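Local structure of histidine acid phosphatase (6RXD) at residues F354-Q364 with G414-S422. The protein is a histidine acid phytase that probably hydrolyses phosphate groups from inositol polyphosphates, including myo-inositol hexakisphosphate, and from 2,3-bisphosphoglycerate. Sequence-based numbering, arbitrary orientation.
Sequences FYEKGPSYAGQ and GSTQQAPAS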
loop_
_atom_site.group_PDB
_atom_site.type_symbol
_atom_site.label_atom_id
_atom_site.label_comp_id
_atom_site.label_asym_id
_atom_site.label_seq_id
_atom_site.Cartn_x
_atom_site.Cartn_y
_atom_site.Cartn_z
ATOM N N PHE A 354 10.028 -0.718 -6.857
ATOM C CA PHE A 354 9.905 -0.358 -8.260
ATOM C C PHE A 354 10.318 -1.508 -9.173
ATOM O O PHE A 354 9.610 -1.831 -10.132
ATOM C CB PHE A 354 10.749 0.894 -8.575
ATOM C CG PHE A 354 10.778 1.237 -10.029
ATOM C CD1 PHE A 354 9.791 2.042 -10.584
ATOM C CD2 PHE A 354 11.781 0.726 -10.851
ATOM C CE1 PHE A 354 9.795 2.338 -11.937
ATOM C CE2 PHE A 354 11.797 1.019 -12.214
ATOM C CZ PHE A 354 10.802 1.823 -12.756
ATOM N N TYR A 355 11.470 -2.108 -8.886
ATOM C CA TYR A 355 12.007 -3.167 -9.740
ATOM C C TYR A 355 11.285 -4.505 -9.626
ATOM O O TYR A 355 11.210 -5.250 -10.607
ATOM C CB TYR A 355 13.509 -3.374 -9.474
ATOM C CG TYR A 355 14.398 -2.440 -10.270
ATOM C CD1 TYR A 355 14.461 -2.530 -11.657
ATOM C CD2 TYR A 355 15.172 -1.478 -9.635
ATOM C CE1 TYR A 355 15.275 -1.676 -12.388
ATOM C CE2 TYR A 355 15.986 -0.628 -10.353
ATOM C CZ TYR A 355 16.026 -0.726 -11.728
ATOM O OH TYR A 355 16.840 0.111 -12.444
ATOM N N GLU A 356 10.772 -4.815 -8.439
ATOM C CA GLU A 356 10.197 -6.131 -8.193
ATOM C C GLU A 356 8.686 -6.157 -8.377
ATOM O O GLU A 356 8.109 -7.196 -8.693
ATOM C CB GLU A 356 10.554 -6.605 -6.778
ATOM C CG GLU A 356 12.041 -6.812 -6.553
ATOM C CD GLU A 356 12.386 -7.092 -5.102
ATOM O OE1 GLU A 356 11.486 -7.481 -4.323
ATOM O OE2 GLU A 356 13.564 -6.920 -4.734
ATOM N N LYS A 357 8.044 -5.004 -8.181
ATOM C CA LYS A 357 6.583 -4.938 -8.118
ATOM C C LYS A 357 5.940 -3.853 -8.983
ATOM O O LYS A 357 4.725 -3.870 -9.196
ATOM C CB LYS A 357 6.157 -4.741 -6.653
ATOM C CG LYS A 357 6.671 -5.867 -5.745
ATOM C CD LYS A 357 6.554 -5.562 -4.255
ATOM C CE LYS A 357 7.118 -6.715 -3.422
ATOM N NZ LYS A 357 6.990 -6.476 -1.948
ATOM N N GLY A 358 6.745 -2.920 -9.473
ATOM C CA GLY A 358 6.229 -1.793 -10.229
ATOM C C GLY A 358 6.552 -1.918 -11.706
ATOM O O GLY A 358 6.690 -3.027 -12.222
ATOM N N PRO A 359 6.688 -0.778 -12.397
ATOM C CA PRO A 359 6.966 -0.807 -13.841
ATOM C C PRO A 359 8.280 -1.532 -14.152
ATOM O O PRO A 359 8.410 -2.167 -15.211
ATOM C CB PRO A 359 7.086 0.675 -14.201
ATOM C CG PRO A 359 6.248 1.376 -13.181
ATOM C CD PRO A 359 6.473 0.596 -11.901
ATOM N N SER A 360 9.240 -1.424 -13.231
ATOM C CA SER A 360 10.539 -2.090 -13.369
ATOM C C SER A 360 11.213 -1.696 -14.684
ATOM O O SER A 360 11.023 -0.582 -15.172
ATOM C CB SER A 360 10.377 -3.607 -13.242
ATOM O OG SER A 360 11.637 -4.243 -13.013
ATOM N N TYR A 361 12.004 -2.599 -15.252
ATOM C CA TYR A 361 12.864 -2.246 -16.383
ATOM C C TYR A 361 12.205 -2.415 -17.754
ATOM O O TYR A 361 11.312 -3.245 -17.930
ATOM C CB TYR A 361 14.200 -3.017 -16.309
ATOM C CG TYR A 361 14.111 -4.511 -16.605
ATOM C CD1 TYR A 361 14.240 -4.990 -17.901
ATOM C CD2 TYR A 361 13.922 -5.434 -15.586
ATOM C CE1 TYR A 361 14.186 -6.348 -18.179
ATOM C CE2 TYR A 361 13.851 -6.793 -15.852
ATOM C CZ TYR A 361 13.986 -7.243 -17.150
ATOM O OH TYR A 361 13.929 -8.595 -17.420
ATOM N N ALA A 362 12.660 -1.623 -18.722
ATOM C CA ALA A 362 12.106 -1.658 -20.076
ATOM C C ALA A 362 12.430 -2.981 -20.762
ATOM O O ALA A 362 13.526 -3.510 -20.607
ATOM C CB ALA A 362 12.637 -0.497 -20.897
ATOM N N GLY A 363 11.475 -3.499 -21.527
ATOM C CA GLY A 363 11.677 -4.753 -22.232
ATOM C C GLY A 363 10.935 -5.921 -21.607
ATOM O O GLY A 363 11.025 -7.047 -22.100
ATOM N N GLN A 364 10.216 -5.666 -20.515
ATOM C CA GLN A 364 9.408 -6.697 -19.872
ATOM C C GLN A 364 8.103 -6.107 -19.333
ATOM O O GLN A 364 8.018 -4.897 -19.078
ATOM C CB GLN A 364 10.193 -7.378 -18.735
ATOM C CG GLN A 364 10.587 -6.450 -17.570
ATOM C CD GLN A 364 9.455 -6.202 -16.575
ATOM O OE1 GLN A 364 8.671 -7.106 -16.258
ATOM N NE2 GLN A 364 9.355 -4.965 -16.090
ATOM N N GLY A 414 2.457 8.583 -12.099
ATOM C CA GLY A 414 3.532 8.070 -11.263
ATOM C C GLY A 414 4.060 6.708 -11.691
ATOM O O GLY A 414 5.191 6.361 -11.352
ATOM N N SER A 415 3.257 5.934 -12.420
ATOM C CA SER A 415 3.632 4.565 -12.782
ATOM C C SER A 415 3.730 4.390 -14.283
ATOM O O SER A 415 3.454 3.305 -14.797
ATOM C CB SER A 415 2.608 3.550 -12.241
ATOM O OG SER A 415 2.599 3.550 -10.822
ATOM N N THR A 416 4.132 5.448 -14.983
ATOM C CA THR A 416 4.157 5.417 -16.448
ATOM C C THR A 416 5.559 5.252 -17.040
ATOM O O THR A 416 5.713 5.185 -18.258
ATOM C CB THR A 416 3.501 6.689 -17.055
ATOM O OG1 THR A 416 4.371 7.812 -16.883
ATOM C CG2 THR A 416 2.137 6.980 -16.407
ATOM N N GLN A 417 6.578 5.167 -16.190
ATOM C CA GLN A 417 7.958 5.176 -16.674
ATOM C C GLN A 417 8.745 3.947 -16.227
ATOM O O GLN A 417 8.966 3.727 -15.029
ATOM C CB GLN A 417 8.686 6.436 -16.197
ATOM C CG GLN A 417 10.081 6.603 -16.778
ATOM C CD GLN A 417 10.068 6.690 -18.287
ATOM O OE1 GLN A 417 9.386 7.537 -18.861
ATOM N NE2 GLN A 417 10.822 5.812 -18.947
ATOM N N GLN A 418 9.181 3.145 -17.187
ATOM C CA GLN A 418 10.082 2.052 -16.856
ATOM C C GLN A 418 11.522 2.522 -16.827
ATOM O O GLN A 418 11.866 3.515 -17.454
ATOM C CB GLN A 418 9.927 0.917 -17.861
ATOM C CG GLN A 418 8.572 0.222 -17.727
ATOM C CD GLN A 418 8.443 -0.952 -18.666
ATOM O OE1 GLN A 418 8.542 -0.804 -19.889
ATOM N NE2 GLN A 418 8.256 -2.135 -18.102
ATOM N N ALA A 419 12.352 1.812 -16.064
ATOM C CA ALA A 419 13.783 2.096 -16.007
ATOM C C ALA A 419 14.452 1.607 -17.273
ATOM O O ALA A 419 13.879 0.783 -17.995
ATOM C CB ALA A 419 14.400 1.413 -14.796
ATOM N N PRO A 420 15.673 2.098 -17.547
ATOM C CA PRO A 420 16.387 1.616 -18.729
ATOM C C PRO A 420 16.673 0.132 -18.592
ATOM O O PRO A 420 16.728 -0.378 -17.470
ATOM C CB PRO A 420 17.703 2.392 -18.677
ATOM C CG PRO A 420 17.354 3.676 -17.973
ATOM C CD PRO A 420 16.377 3.224 -16.897
ATOM N N ALA A 421 16.830 -0.554 -19.718
ATOM C CA ALA A 421 17.183 -1.962 -19.702
ATOM C C ALA A 421 18.676 -2.075 -19.426
ATOM O O ALA A 421 19.478 -2.257 -20.345
ATOM C CB ALA A 421 16.834 -2.605 -21.042
ATOM N N SER A 422 19.042 -1.965 -18.153
ATOM C CA SER A 422 20.437 -1.806 -17.764
ATOM C C SER A 422 20.628 -2.163 -16.300
ATOM O O SER A 422 19.734 -1.938 -15.484
ATOM C CB SER A 422 20.869 -0.355 -17.996
ATOM O OG SER A 422 22.224 -0.142 -17.624
HETATM O O HOH W 1 17.347 -0.590 -14.869
HETATM O O HOH W 2 8.885 -2.608 -21.829
#
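Tyr361 and Ala419 pair through a single parallel beta bridge, which ties the chain leaving helix 339-357 of this histidine phosphatase to the loop after helix 400-410. Ala419 supplies both bonds: its N reaches Ser360 O at 2.9 Å, and its O takes the N-H of Ala362. Beside this bridge, Gln418 reaches across with CG next to its backbone N (chi1 -69°) and the chain extended beyond, bringing the amide alongside the type II turn from Tyr361 to Gln364. Both N-H groups of Gln418 NE2 are used: one points to Pro359 O (2.9 Å, 168° at the hydrogen), the other meets Gln364 O almost head-on, and both acceptors lie close to the amide plane. A leucine here would probably leave the carbonyls of Pro359 and Gln364 without the donor they share, loosening the end of the turn at Gln364. On the other flank, Ala419 CB packs against both aromatics, 3.7 Å from Phe354 CE2 and 3.6 Å from Tyr355 OH. Phe354 meets the loop with its ring edge, to which Gln417 O and Ala419 N lie in plane, while Ser360 N lies above one face, out toward the rim. Tyr427 adds a ring stack on Phe354 and a backbone N-H bonded to Tyr355 OH. Tyr355 OH also donates to a water at 2.6 Å, which in turn donates to Pro420 O and Ser422 O.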